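Local coordinates for protein inactive dihydroorotase-like domain (Chaetomium thermophilum, PDB 5NNL) that is of unknown function but probably has a barrel fold related to the amidohydrolase superfamily, at residues I128-R133 with R149-S154; D26-T31 with G69-F74; Y182-S187 with E204-H209; A280-E285 with Q311-Q316. One frame throughout, in Å; residues are numbered along the deposited sequence.

In the fold
Contacts 1, 2 and 3 are buried, whereas contact 4 is only partly so, with polar side chains along one face of its strands. Contact 1 joins two parallel strands, probably of a barrel, and relies mainly on main-chain hydrogen bonds. Contact 2 sets a helix against the loop entering another strand, mixing apolar packing with two side-chain hydrogen bonds. In contact 3 a short, weakly bonded helical turn and a helix end meet through a tryptophan. Contact 4 pairs antiparallel strands; the centres of contacts 1 and 4 lie about 31 Å apart, on opposite sides of the chain's centre. Contacts 2 and 4 touch: F315 packs against Y71, C72 and D73. Contacts 1 and 3 do not, their nearest atoms about 8 Å apart.

Contact 1 (I128-R133 with R149-S154); sequences IITDAR and RRIHVS
Strands 128-130 and 151-153 run parallel in a beta-alpha-beta unit whose crossover is helix 134-146, with I129 paired to H152 and T130 to V153. Main-chain bonds tie them in turn: H152 N to I128 O (3.0 Å), T130 N to H152 O (2.9 Å) and S154 N to T130 O (2.8 Å). Parallel strands joined through a helix are consistent with a barrel of the amidohydrolase type. T130 and V153 face helix 134-146, where beta-branched side chains fill the space between strand and helix. I129 and H152 share the other face, CD1 of I129 meeting the imidazole edge at CD2 (4.1 Å). Both H152 nitrogens are satisfied, ND1 by T176 and NE2 by D178, which fixes the rotation of the ring. T130 turns its hydroxyl anti to the backbone N (chi1 177°), where OG1 accepts from A132 N in an ST turn and is also hydrogen-bonded to I100 O of the neighbouring strand. Beyond that bend R133 folds back, and its NH2 reaches S154 O (2.9 Å) in the guanidinium plane. At the start of the strands, I128 reaches across with its CG1-CD1 arm, CD1 lying over one face of the R149 guanidinium, while R149 NE donates to R150 O (2.7 Å).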
loop_
_atom_site.group_PDB
_atom_site.type_symbol
_atom_site.label_atom_id
_atom_site.label_comp_id
_atom_site.label_asym_id
_atom_site.label_seq_id
_atom_site.Cartn_x
_atom_site.Cartn_y
_atom_site.Cartn_z
ATOM N N ILE A 128 0.753 5.903 -12.413
ATOM C CA ILE A 128 -0.481 6.525 -11.947
ATOM C C ILE A 128 -1.289 5.477 -11.195
ATOM O O ILE A 128 -1.443 4.344 -11.662
ATOM C CB ILE A 128 -1.311 7.112 -13.109
ATOM C CG1 ILE A 128 -0.533 8.241 -13.791
ATOM C CG2 ILE A 128 -2.666 7.621 -12.599
ATOM C CD1 ILE A 128 -1.224 8.837 -15.015
ATOM N N ILE A 129 -1.822 5.867 -10.040
ATOM C CA ILE A 129 -2.552 4.966 -9.159
ATOM C C ILE A 129 -3.877 5.621 -8.793
ATOM O O ILE A 129 -3.939 6.834 -8.568
ATOM C CB ILE A 129 -1.727 4.621 -7.896
ATOM C CG1 ILE A 129 -2.597 3.930 -6.841
ATOM C CG2 ILE A 129 -1.087 5.869 -7.315
ATOM C CD1 ILE A 129 -1.812 3.382 -5.656
ATOM N N THR A 130 -4.940 4.819 -8.746
ATOM C CA THR A 130 -6.274 5.317 -8.449
ATOM C C THR A 130 -7.013 4.331 -7.558
ATOM O O THR A 130 -6.745 3.127 -7.580
ATOM C CB THR A 130 -7.095 5.549 -9.728
ATOM O OG1 THR A 130 -8.417 5.970 -9.375
ATOM C CG2 THR A 130 -7.172 4.275 -10.570
ATOM N N ASP A 131 -7.952 4.859 -6.769
ATOM C CA ASP A 131 -8.891 4.042 -6.013
ATOM C C ASP A 131 -10.305 4.133 -6.581
ATOM O O ASP A 131 -11.277 3.857 -5.870
ATOM C CB ASP A 131 -8.881 4.443 -4.535
ATOM C CG ASP A 131 -9.317 5.877 -4.310
ATOM O OD1 ASP A 131 -9.506 6.615 -5.302
ATOM O OD2 ASP A 131 -9.474 6.267 -3.135
ATOM N N ALA A 132 -10.433 4.509 -7.853
ATOM C CA ALA A 132 -11.741 4.676 -8.473
ATOM C C ALA A 132 -12.526 3.368 -8.441
ATOM O O ALA A 132 -11.955 2.274 -8.467
ATOM C CB ALA A 132 -11.586 5.153 -9.919
ATOM N N ARG A 133 -13.853 3.496 -8.381
ATOM C CA ARG A 133 -14.763 2.361 -8.411
ATOM C C ARG A 133 -15.771 2.542 -9.537
ATOM O O ARG A 133 -15.961 3.643 -10.062
ATOM C CB ARG A 133 -15.534 2.191 -7.094
ATOM C CG ARG A 133 -14.708 2.331 -5.832
ATOM C CD ARG A 133 -13.600 1.304 -5.767
ATOM N NE ARG A 133 -12.826 1.448 -4.537
ATOM C CZ ARG A 133 -11.555 1.082 -4.388
ATOM N NH1 ARG A 133 -10.962 1.264 -3.219
ATOM N NH2 ARG A 133 -10.873 0.547 -5.397
ATOM N N ARG A 149 -1.157 4.038 -21.966
ATOM C CA ARG A 149 -0.232 4.055 -20.843
ATOM C C ARG A 149 -0.788 3.170 -19.731
ATOM O O ARG A 149 -1.878 2.600 -19.845
ATOM C CB ARG A 149 0.022 5.489 -20.358
ATOM C CG ARG A 149 -1.198 6.225 -19.804
ATOM C CD ARG A 149 -0.795 7.094 -18.630
ATOM N NE ARG A 149 -0.209 6.281 -17.566
ATOM C CZ ARG A 149 0.786 6.663 -16.770
ATOM N NH1 ARG A 149 1.337 7.864 -16.900
ATOM N NH2 ARG A 149 1.241 5.833 -15.841
ATOM N N ARG A 150 -0.026 3.059 -18.648
ATOM C CA ARG A 150 -0.342 2.147 -17.559
ATOM C C ARG A 150 -1.240 2.821 -16.529
ATOM O O ARG A 150 -1.195 4.038 -16.337
ATOM C CB ARG A 150 0.939 1.658 -16.877
ATOM C CG ARG A 150 1.961 1.047 -17.823
ATOM C CD ARG A 150 3.224 0.618 -17.084
ATOM N NE ARG A 150 2.975 -0.490 -16.159
ATOM C CZ ARG A 150 3.612 -1.661 -16.163
ATOM N NH1 ARG A 150 4.577 -1.923 -17.036
ATOM N NH2 ARG A 150 3.283 -2.584 -15.269
ATOM N N ILE A 151 -2.057 2.008 -15.862
ATOM C CA ILE A 151 -2.882 2.457 -14.747
ATOM C C ILE A 151 -2.904 1.358 -13.694
ATOM O O ILE A 151 -3.005 0.172 -14.023
ATOM C CB ILE A 151 -4.317 2.809 -15.197
ATOM C CG1 ILE A 151 -5.140 3.352 -14.026
ATOM C CG2 ILE A 151 -5.000 1.597 -15.791
ATOM C CD1 ILE A 151 -4.709 4.722 -13.551
ATOM N N HIS A 152 -2.812 1.754 -12.426
ATOM C CA HIS A 152 -2.858 0.826 -11.304
ATOM C C HIS A 152 -4.041 1.173 -10.415
ATOM O O HIS A 152 -4.211 2.332 -10.024
ATOM C CB HIS A 152 -1.567 0.868 -10.483
ATOM C CG HIS A 152 -1.543 -0.120 -9.357
ATOM N ND1 HIS A 152 -1.214 -1.446 -9.540
ATOM C CD2 HIS A 152 -1.826 0.021 -8.041
ATOM C CE1 HIS A 152 -1.283 -2.077 -8.381
ATOM N NE2 HIS A 152 -1.652 -1.210 -7.456
ATOM N N VAL A 153 -4.847 0.165 -10.089
ATOM C CA VAL A 153 -6.054 0.334 -9.287
ATOM C C VAL A 153 -5.795 -0.245 -7.905
ATOM O O VAL A 153 -5.399 -1.409 -7.776
ATOM C CB VAL A 153 -7.267 -0.344 -9.946
ATOM C CG1 VAL A 153 -8.528 -0.085 -9.136
ATOM C CG2 VAL A 153 -7.441 0.147 -11.375
ATOM N N SER A 154 -6.051 0.552 -6.877
ATOM C CA SER A 154 -5.665 0.211 -5.518
ATOM C C SER A 154 -6.882 -0.128 -4.666
ATOM O O SER A 154 -7.990 0.361 -4.901
ATOM C CB SER A 154 -4.894 1.364 -4.873
ATOM O OG SER A 154 -4.270 0.948 -3.671
HETATM O O HOH W 1 0.461 3.273 -13.724
#

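Contact 2 (D26-T31 with G69-F74); sequences DLQRVT and GVYCDF
L27, Q28 and T31 line the side of helix 26-37 that packs on the loop G69-C72 and the start of strand 73-79, consistent with a helix of the outer layer of an amidohydrolase-type barrel, packed on the loop leading into a strand. L27 comes first. Its branched end is loosely apposed to two apolar neighbours, CG facing V70 CG1 and CD2 facing F74 CE2, each at 4.5 Å. Leucine suits this buried side, which I44 of strand 39-44 also lines.

One residue on, Q28 stretches out beside the loop, with CG anti to the backbone N (chi1 165°) and the chain extended beyond it. That reach brings NE2 to G69 O (2.9 Å) along a nearly straight bond of 168°, with the acceptor in the amide plane. The aliphatic part of the same side chain serves another partner: CG lies at the edge of the Y71 ring, 3.9 Å from CE2. G69 itself has a positive phi of 101°, where a side chain would press on the preceding carbonyl. The Y71 ring also meets F326 edge-to-face.

T31, a turn later, is the most deeply engaged of the three. Its OG1 sits between the backbone N and the carbonyl carbon, placed to accept from Y71 N (3.2 Å), and so gives the amide of a loop residue an acceptor on the helix. Threonine suits the spot because its other branch is apolar: CG2 packs on V70 CG1 (3.8 Å), the two side chains crossing at about a right angle, while T31 CB rests 3.6 Å from C72 SG.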
loop_
_atom_site.group_PDB
_atom_site.type_symbol
_atom_site.label_atom_id
_atom_site.label_comp_id
_atom_site.label_asym_id
_atom_site.label_seq_id
_atom_site.Cartn_x
_atom_site.Cartn_y
_atom_site.Cartn_z
ATOM N N ASP A 26 5.289 10.765 12.673
ATOM C CA ASP A 26 4.525 9.673 12.073
ATOM C C ASP A 26 5.310 8.951 10.983
ATOM O O ASP A 26 5.413 7.721 10.993
ATOM C CB ASP A 26 3.207 10.212 11.511
ATOM C CG ASP A 26 2.195 10.544 12.594
ATOM O OD1 ASP A 26 2.550 10.481 13.791
ATOM O OD2 ASP A 26 1.037 10.862 12.243
ATOM N N LEU A 27 5.849 9.696 10.015
ATOM C CA LEU A 27 6.553 9.053 8.909
ATOM C C LEU A 27 7.686 8.171 9.422
ATOM O O LEU A 27 7.800 7.000 9.038
ATOM C CB LEU A 27 7.083 10.102 7.929
ATOM C CG LEU A 27 7.897 9.547 6.753
ATOM C CD1 LEU A 27 7.137 8.463 6.001
ATOM C CD2 LEU A 27 8.289 10.662 5.805
ATOM N N GLN A 28 8.536 8.716 10.298
ATOM C CA GLN A 28 9.620 7.923 10.874
ATOM C C GLN A 28 9.091 6.642 11.504
ATOM O O GLN A 28 9.572 5.544 11.206
ATOM C CB GLN A 28 10.385 8.734 11.922
ATOM C CG GLN A 28 11.287 7.867 12.816
ATOM C CD GLN A 28 12.196 8.678 13.716
ATOM O OE1 GLN A 28 11.993 8.734 14.929
ATOM N NE2 GLN A 28 13.215 9.295 13.129
ATOM N N ARG A 29 8.105 6.769 12.392
ATOM C CA ARG A 29 7.623 5.602 13.121
ATOM C C ARG A 29 7.044 4.558 12.174
ATOM O O ARG A 29 7.190 3.352 12.406
ATOM C CB ARG A 29 6.589 6.014 14.166
ATOM C CG ARG A 29 5.986 4.830 14.898
ATOM C CD ARG A 29 5.650 5.159 16.339
ATOM N NE ARG A 29 4.719 4.189 16.907
ATOM C CZ ARG A 29 4.019 4.385 18.020
ATOM N NH1 ARG A 29 4.133 5.522 18.693
ATOM N NH2 ARG A 29 3.196 3.442 18.460
ATOM N N VAL A 30 6.385 4.997 11.098
ATOM C CA VAL A 30 5.855 4.044 10.126
ATOM C C VAL A 30 6.992 3.267 9.476
ATOM O O VAL A 30 6.873 2.064 9.221
ATOM C CB VAL A 30 4.985 4.767 9.080
ATOM C CG1 VAL A 30 4.648 3.845 7.904
ATOM C CG2 VAL A 30 3.709 5.260 9.726
ATOM N N THR A 31 8.113 3.938 9.193
ATOM C CA THR A 31 9.257 3.232 8.624
ATOM C C THR A 31 9.870 2.265 9.629
ATOM O O THR A 31 10.464 1.258 9.226
ATOM C CB THR A 31 10.313 4.224 8.130
ATOM O OG1 THR A 31 10.837 4.977 9.232
ATOM C CG2 THR A 31 9.719 5.164 7.098
ATOM N N GLY A 69 15.429 11.218 9.792
ATOM C CA GLY A 69 15.909 9.863 9.595
ATOM C C GLY A 69 14.805 8.829 9.495
ATOM O O GLY A 69 13.872 8.826 10.305
ATOM N N VAL A 70 14.904 7.942 8.507
ATOM C CA VAL A 70 13.941 6.866 8.321
ATOM C C VAL A 70 14.679 5.535 8.365
ATOM O O VAL A 70 15.894 5.459 8.169
ATOM C CB VAL A 70 13.148 7.001 7.005
ATOM C CG1 VAL A 70 12.105 8.089 7.136
ATOM C CG2 VAL A 70 14.080 7.281 5.833
ATOM N N TYR A 71 13.916 4.474 8.622
ATOM C CA TYR A 71 14.476 3.150 8.847
ATOM C C TYR A 71 14.177 2.174 7.721
ATOM O O TYR A 71 14.554 1.001 7.818
ATOM C CB TYR A 71 13.965 2.602 10.181
ATOM C CG TYR A 71 14.460 3.428 11.341
ATOM C CD1 TYR A 71 15.753 3.264 11.833
ATOM C CD2 TYR A 71 13.654 4.398 11.922
ATOM C CE1 TYR A 71 16.219 4.028 12.887
ATOM C CE2 TYR A 71 14.111 5.166 12.978
ATOM C CZ TYR A 71 15.396 4.978 13.454
ATOM O OH TYR A 71 15.863 5.733 14.505
ATOM N N CYS A 72 13.508 2.624 6.665
ATOM C CA CYS A 72 13.428 1.902 5.408
ATOM C C CYS A 72 13.472 2.940 4.294
ATOM O O CYS A 72 13.373 4.144 4.542
ATOM C CB CYS A 72 12.163 1.031 5.332
ATOM S SG CYS A 72 10.603 1.943 5.298
ATOM N N ASP A 73 13.649 2.475 3.060
ATOM C CA ASP A 73 13.569 3.375 1.920
ATOM C C ASP A 73 12.107 3.657 1.582
ATOM O O ASP A 73 11.204 2.891 1.930
ATOM C CB ASP A 73 14.292 2.784 0.710
ATOM C CG ASP A 73 15.784 2.635 0.941
ATOM O OD1 ASP A 73 16.313 3.309 1.851
ATOM O OD2 ASP A 73 16.425 1.849 0.213
ATOM N N PHE A 74 11.874 4.777 0.904
ATOM C CA PHE A 74 10.500 5.176 0.643
ATOM C C PHE A 74 10.436 6.085 -0.574
ATOM O O PHE A 74 11.430 6.683 -0.992
ATOM C CB PHE A 74 9.879 5.868 1.864
ATOM C CG PHE A 74 10.391 7.258 2.105
ATOM C CD1 PHE A 74 11.556 7.470 2.827
ATOM C CD2 PHE A 74 9.698 8.356 1.621
ATOM C CE1 PHE A 74 12.025 8.750 3.052
ATOM C CE2 PHE A 74 10.161 9.635 1.844
ATOM C CZ PHE A 74 11.324 9.834 2.560
#

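Contact 3 (Y182-S187 with E204-H209); sequences YSLFLS and EALWEH
L184 and W207 bring the two segments closest, their CA atoms 7.2 Å apart. The first segment holds a weakly bonded helical turn, about 182-185, and the second the last turn of helix 200-207; the loop between them carries the disulfide C191-C194. At this spacing the backbones do not bond directly, and the indole of W207 bridges the gap. Its NE1 donates to L184 O (3.0 Å, 159°), with the oxygen in the ring plane and the indole on a lone pair of the carbonyl. The same leucine uses its side chain as well: CD2 stands over the five-membered ring, 4.1 Å from its centroid, in a CH-pi contact. CD2 also reaches L206 CB (3.8 Å), which wedges L184 against both residues of the helix. F185 completes the cluster by offering its face to the edge of the six-membered ring, the centroids 5.8 Å apart and the planes at 83°. R254 adds a cation-pi contact to W207. Tryptophan fits because one flat group can present an N-H at its edge and a polarisable aromatic face. With the hydrogen bond setting the edge and L184 the face, the indole is probably held in a single orientation where the helical turns meet.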
loop_
_atom_site.group_PDB
_atom_site.type_symbol
_atom_site.label_atom_id
_atom_site.label_comp_id
_atom_site.label_asym_id
_atom_site.label_seq_id
_atom_site.Cartn_x
_atom_site.Cartn_y
_atom_site.Cartn_z
ATOM N N TYR A 182 -6.123 -6.928 4.616
ATOM C CA TYR A 182 -7.283 -7.105 5.486
ATOM C C TYR A 182 -8.532 -7.474 4.695
ATOM O O TYR A 182 -9.393 -8.200 5.205
ATOM C CB TYR A 182 -7.553 -5.832 6.290
ATOM C CG TYR A 182 -6.815 -5.713 7.610
ATOM C CD1 TYR A 182 -5.796 -6.593 7.960
ATOM C CD2 TYR A 182 -7.152 -4.713 8.514
ATOM C CE1 TYR A 182 -5.134 -6.470 9.169
ATOM C CE2 TYR A 182 -6.499 -4.584 9.719
ATOM C CZ TYR A 182 -5.493 -5.460 10.044
ATOM O OH TYR A 182 -4.853 -5.311 11.252
ATOM N N SER A 183 -8.653 -6.980 3.460
ATOM C CA SER A 183 -9.838 -7.270 2.658
ATOM C C SER A 183 -10.043 -8.767 2.459
ATOM O O SER A 183 -11.183 -9.217 2.297
ATOM C CB SER A 183 -9.737 -6.582 1.298
ATOM O OG SER A 183 -9.787 -5.173 1.419
ATOM N N LEU A 184 -8.963 -9.550 2.448
ATOM C CA LEU A 184 -9.084 -10.985 2.218
ATOM C C LEU A 184 -9.487 -11.758 3.466
ATOM O O LEU A 184 -9.903 -12.916 3.348
ATOM C CB LEU A 184 -7.766 -11.548 1.681
ATOM C CG LEU A 184 -7.331 -11.130 0.272
ATOM C CD1 LEU A 184 -6.088 -11.896 -0.144
ATOM C CD2 LEU A 184 -8.441 -11.337 -0.754
ATOM N N PHE A 185 -9.385 -11.151 4.649
ATOM C CA PHE A 185 -9.625 -11.853 5.902
ATOM C C PHE A 185 -10.655 -11.174 6.794
ATOM O O PHE A 185 -10.909 -11.664 7.901
ATOM C CB PHE A 185 -8.305 -12.012 6.664
ATOM C CG PHE A 185 -7.232 -12.673 5.860
ATOM C CD1 PHE A 185 -7.173 -14.051 5.770
ATOM C CD2 PHE A 185 -6.287 -11.917 5.184
ATOM C CE1 PHE A 185 -6.196 -14.664 5.025
ATOM C CE2 PHE A 185 -5.300 -12.526 4.437
ATOM C CZ PHE A 185 -5.255 -13.901 4.356
ATOM N N LEU A 186 -11.254 -10.068 6.346
ATOM C CA LEU A 186 -12.338 -9.400 7.054
ATOM C C LEU A 186 -13.412 -9.015 6.050
ATOM O O LEU A 186 -13.098 -8.529 4.959
ATOM C CB LEU A 186 -11.863 -8.139 7.789
ATOM C CG LEU A 186 -10.813 -8.315 8.883
ATOM C CD1 LEU A 186 -10.247 -6.963 9.265
ATOM C CD2 LEU A 186 -11.399 -9.007 10.100
ATOM N N SER A 187 -14.676 -9.220 6.427
ATOM C CA SER A 187 -15.811 -8.919 5.560
ATOM C C SER A 187 -16.921 -8.283 6.392
ATOM O O SER A 187 -16.800 -8.116 7.609
ATOM C CB SER A 187 -16.316 -10.182 4.852
ATOM O OG SER A 187 -17.068 -10.999 5.733
ATOM N N GLU A 204 -15.122 -13.507 -1.616
ATOM C CA GLU A 204 -14.936 -14.757 -2.352
ATOM C C GLU A 204 -14.522 -14.483 -3.786
ATOM O O GLU A 204 -13.675 -15.194 -4.348
ATOM C CB GLU A 204 -16.229 -15.574 -2.309
ATOM C CG GLU A 204 -16.122 -16.962 -2.925
ATOM C CD GLU A 204 -17.460 -17.679 -2.976
ATOM O OE1 GLU A 204 -18.241 -17.556 -2.007
ATOM O OE2 GLU A 204 -17.731 -18.359 -3.988
ATOM N N ALA A 205 -15.107 -13.456 -4.411
ATOM C CA ALA A 205 -14.698 -13.084 -5.757
ATOM C C ALA A 205 -13.227 -12.682 -5.792
ATOM O O ALA A 205 -12.534 -12.950 -6.780
ATOM C CB ALA A 205 -15.580 -11.950 -6.278
ATOM N N LEU A 206 -12.730 -12.063 -4.720
ATOM C CA LEU A 206 -11.320 -11.689 -4.665
ATOM C C LEU A 206 -10.427 -12.924 -4.602
ATOM O O LEU A 206 -9.423 -13.016 -5.319
ATOM C CB LEU A 206 -11.066 -10.780 -3.462
ATOM C CG LEU A 206 -11.764 -9.415 -3.455
ATOM C CD1 LEU A 206 -11.443 -8.674 -2.169
ATOM C CD2 LEU A 206 -11.367 -8.580 -4.665
ATOM N N TRP A 207 -10.772 -13.882 -3.740
ATOM C CA TRP A 207 -9.993 -15.112 -3.649
ATOM C C TRP A 207 -9.998 -15.878 -4.964
ATOM O O TRP A 207 -9.012 -16.549 -5.295
ATOM C CB TRP A 207 -10.531 -15.987 -2.519
ATOM C CG TRP A 207 -10.029 -15.555 -1.177
ATOM C CD1 TRP A 207 -10.677 -14.770 -0.267
ATOM C CD2 TRP A 207 -8.759 -15.874 -0.602
ATOM N NE1 TRP A 207 -9.885 -14.583 0.843
ATOM C CE2 TRP A 207 -8.702 -15.251 0.661
ATOM C CE3 TRP A 207 -7.665 -16.628 -1.031
ATOM C CZ2 TRP A 207 -7.592 -15.361 1.499
ATOM C CZ3 TRP A 207 -6.565 -16.736 -0.201
ATOM C CH2 TRP A 207 -6.537 -16.106 1.050
ATOM N N GLU A 208 -11.078 -15.779 -5.733
ATOM C CA GLU A 208 -11.174 -16.474 -7.009
ATOM C C GLU A 208 -10.514 -15.719 -8.153
ATOM O O GLU A 208 -10.489 -16.236 -9.274
ATOM C CB GLU A 208 -12.641 -16.732 -7.348
ATOM C CG GLU A 208 -13.320 -17.706 -6.407
ATOM C CD GLU A 208 -14.793 -17.854 -6.708
ATOM O OE1 GLU A 208 -15.278 -17.149 -7.619
ATOM O OE2 GLU A 208 -15.462 -18.668 -6.037
ATOM N N HIS A 209 -9.994 -14.514 -7.907
ATOM C CA HIS A 209 -9.300 -13.746 -8.935
ATOM C C HIS A 209 -7.851 -13.451 -8.562
ATOM O O HIS A 209 -7.264 -12.496 -9.081
ATOM C CB HIS A 209 -10.046 -12.442 -9.222
ATOM C CG HIS A 209 -11.310 -12.633 -10.000
ATOM N ND1 HIS A 209 -12.483 -13.057 -9.417
ATOM C CD2 HIS A 209 -11.579 -12.475 -11.318
ATOM C CE1 HIS A 209 -13.425 -13.144 -10.341
ATOM N NE2 HIS A 209 -12.901 -12.797 -11.503
#

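Contact 4 (A280-E285 with Q311-Q316); sequences ATVEIE and QRVTFQ
T281-E285 and Q311-F315 are antiparallel strands belonging to the group that continues from strand 3-11, consistent with the small beta-rich part beside the barrel in amidohydrolase relatives. The tight part is the backbone ladder with its buried valines. E283 N bonds R312 O (2.8 Å) almost straight, at 171°, and T314 N bonds T281 O (3.0 Å). Between these hydrogen-bonded pairs V282 and V313 form a non-hydrogen-bonded pair, their CG2 atoms 4.2 Å apart; small branched side chains suit this buried face.

A classic beta bulge interrupts the pairing at E283, and the strands run on past it, E285 bonding V309. Both Q311 and R312 face E283, whose single carbonyl O accepts from Q311 N (2.7 Å) and from R312 N (3.2 Å).

The other face, carrying T281, E283, R312 and T314, is partly exposed and more polar. With CG anti to the backbone N (chi1 -176°), E283 extends its carboxylate to the Q311 amide, on which it stacks with the planes 15° apart. The looser links are with R312 and through water. OE1 of E283 makes a long salt bridge with R312 NE (3.9 Å). Charged and polar residues suit such a face, where water can take part in the bonding. T314 OG1, for its part, is hydrogen-bonded to G279 O. Near T281 one ordered water joins the two strands, bonded to T281 OG1 (2.7 Å) and donating to R312 O (3.1 Å).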
loop_
_atom_site.group_PDB
_atom_site.type_symbol
_atom_site.label_atom_id
_atom_site.label_comp_id
_atom_site.label_asym_id
_atom_site.label_seq_id
_atom_site.Cartn_x
_atom_site.Cartn_y
_atom_site.Cartn_z
ATOM N N ALA A 280 19.051 -5.974 1.534
ATOM C CA ALA A 280 17.767 -6.048 2.222
ATOM C C ALA A 280 17.261 -7.481 2.123
ATOM O O ALA A 280 16.926 -7.952 1.032
ATOM C CB ALA A 280 16.768 -5.059 1.624
ATOM N N THR A 281 17.220 -8.179 3.257
ATOM C CA THR A 281 16.779 -9.566 3.299
ATOM C C THR A 281 15.825 -9.769 4.467
ATOM O O THR A 281 15.871 -9.043 5.465
ATOM C CB THR A 281 17.967 -10.538 3.425
ATOM O OG1 THR A 281 18.571 -10.404 4.717
ATOM C CG2 THR A 281 19.010 -10.261 2.346
ATOM N N VAL A 282 14.957 -10.768 4.325
ATOM C CA VAL A 282 13.982 -11.140 5.345
ATOM C C VAL A 282 14.034 -12.649 5.535
ATOM O O VAL A 282 13.852 -13.406 4.574
ATOM C CB VAL A 282 12.554 -10.705 4.961
ATOM C CG1 VAL A 282 11.565 -11.064 6.067
ATOM C CG2 VAL A 282 12.504 -9.228 4.671
ATOM N N GLU A 283 14.255 -13.083 6.772
ATOM C CA GLU A 283 14.219 -14.493 7.135
ATOM C C GLU A 283 12.990 -14.741 7.996
ATOM O O GLU A 283 12.790 -14.058 9.007
ATOM C CB GLU A 283 15.483 -14.911 7.886
ATOM C CG GLU A 283 15.542 -16.403 8.208
ATOM C CD GLU A 283 16.822 -16.803 8.924
ATOM O OE1 GLU A 283 17.372 -15.963 9.671
ATOM O OE2 GLU A 283 17.276 -17.953 8.732
ATOM N N ILE A 284 12.183 -15.723 7.600
ATOM C CA ILE A 284 10.870 -15.956 8.190
ATOM C C ILE A 284 10.778 -17.402 8.651
ATOM O O ILE A 284 11.062 -18.328 7.882
ATOM C CB ILE A 284 9.745 -15.633 7.189
ATOM C CG1 ILE A 284 9.699 -14.125 6.936
ATOM C CG2 ILE A 284 8.395 -16.107 7.702
ATOM C CD1 ILE A 284 9.341 -13.774 5.544
ATOM N N GLU A 285 10.378 -17.591 9.905
ATOM C CA GLU A 285 10.012 -18.906 10.427
ATOM C C GLU A 285 8.538 -19.100 10.090
ATOM O O GLU A 285 7.643 -18.659 10.811
ATOM C CB GLU A 285 10.302 -18.987 11.921
ATOM C CG GLU A 285 11.805 -18.951 12.226
ATOM C CD GLU A 285 12.152 -18.442 13.619
ATOM O OE1 GLU A 285 13.142 -18.939 14.196
ATOM O OE2 GLU A 285 11.457 -17.540 14.132
ATOM N N GLN A 311 12.098 -13.563 11.553
ATOM C CA GLN A 311 13.246 -13.921 12.381
ATOM C C GLN A 311 14.342 -12.867 12.289
ATOM O O GLN A 311 14.950 -12.509 13.303
ATOM C CB GLN A 311 13.777 -15.297 11.971
ATOM C CG GLN A 311 15.103 -15.691 12.628
ATOM C CD GLN A 311 15.554 -17.097 12.252
ATOM O OE1 GLN A 311 15.065 -17.685 11.285
ATOM N NE2 GLN A 311 16.490 -17.643 13.019
ATOM N N ARG A 312 14.604 -12.354 11.091
ATOM C CA ARG A 312 15.679 -11.391 10.915
ATOM C C ARG A 312 15.429 -10.574 9.658
ATOM O O ARG A 312 15.060 -11.123 8.618
ATOM C CB ARG A 312 17.038 -12.092 10.820
ATOM C CG ARG A 312 18.219 -11.135 10.690
ATOM C CD ARG A 312 19.517 -11.845 10.330
ATOM N NE ARG A 312 19.373 -12.670 9.133
ATOM C CZ ARG A 312 20.347 -12.939 8.268
ATOM N NH1 ARG A 312 21.569 -12.441 8.435
ATOM N NH2 ARG A 312 20.092 -13.709 7.217
ATOM N N VAL A 313 15.648 -9.266 9.764
ATOM C CA VAL A 313 15.619 -8.357 8.626
ATOM C C VAL A 313 16.945 -7.619 8.593
ATOM O O VAL A 313 17.349 -7.016 9.595
ATOM C CB VAL A 313 14.444 -7.364 8.708
ATOM C CG1 VAL A 313 14.504 -6.338 7.568
ATOM C CG2 VAL A 313 13.118 -8.110 8.687
ATOM N N THR A 314 17.623 -7.672 7.452
ATOM C CA THR A 314 18.817 -6.877 7.228
ATOM C C THR A 314 18.472 -5.699 6.328
ATOM O O THR A 314 17.587 -5.781 5.471
ATOM C CB THR A 314 19.943 -7.708 6.602
ATOM O OG1 THR A 314 19.543 -8.196 5.314
ATOM C CG2 THR A 314 20.302 -8.889 7.502
ATOM N N PHE A 315 19.162 -4.587 6.553
ATOM C CA PHE A 315 18.912 -3.372 5.787
ATOM C C PHE A 315 20.157 -2.509 5.874
ATOM O O PHE A 315 20.602 -2.181 6.977
ATOM C CB PHE A 315 17.690 -2.627 6.327
ATOM C CG PHE A 315 17.394 -1.348 5.602
ATOM C CD1 PHE A 315 16.901 -1.370 4.308
ATOM C CD2 PHE A 315 17.598 -0.128 6.215
ATOM C CE1 PHE A 315 16.629 -0.194 3.637
ATOM C CE2 PHE A 315 17.326 1.050 5.549
ATOM C CZ PHE A 315 16.840 1.017 4.258
ATOM N N GLN A 316 20.729 -2.165 4.723
ATOM C CA GLN A 316 21.866 -1.250 4.670
ATOM C C GLN A 316 23.007 -1.736 5.562
ATOM O O GLN A 316 23.591 -0.966 6.329
ATOM C CB GLN A 316 21.436 0.167 5.052
ATOM C CG GLN A 316 20.663 0.889 3.962
ATOM C CD GLN A 316 21.529 1.211 2.760
ATOM O OE1 GLN A 316 22.670 1.647 2.906
ATOM N NE2 GLN A 316 20.995 0.988 1.567
HETATM O O HOH W 2 17.616 -11.503 6.967
#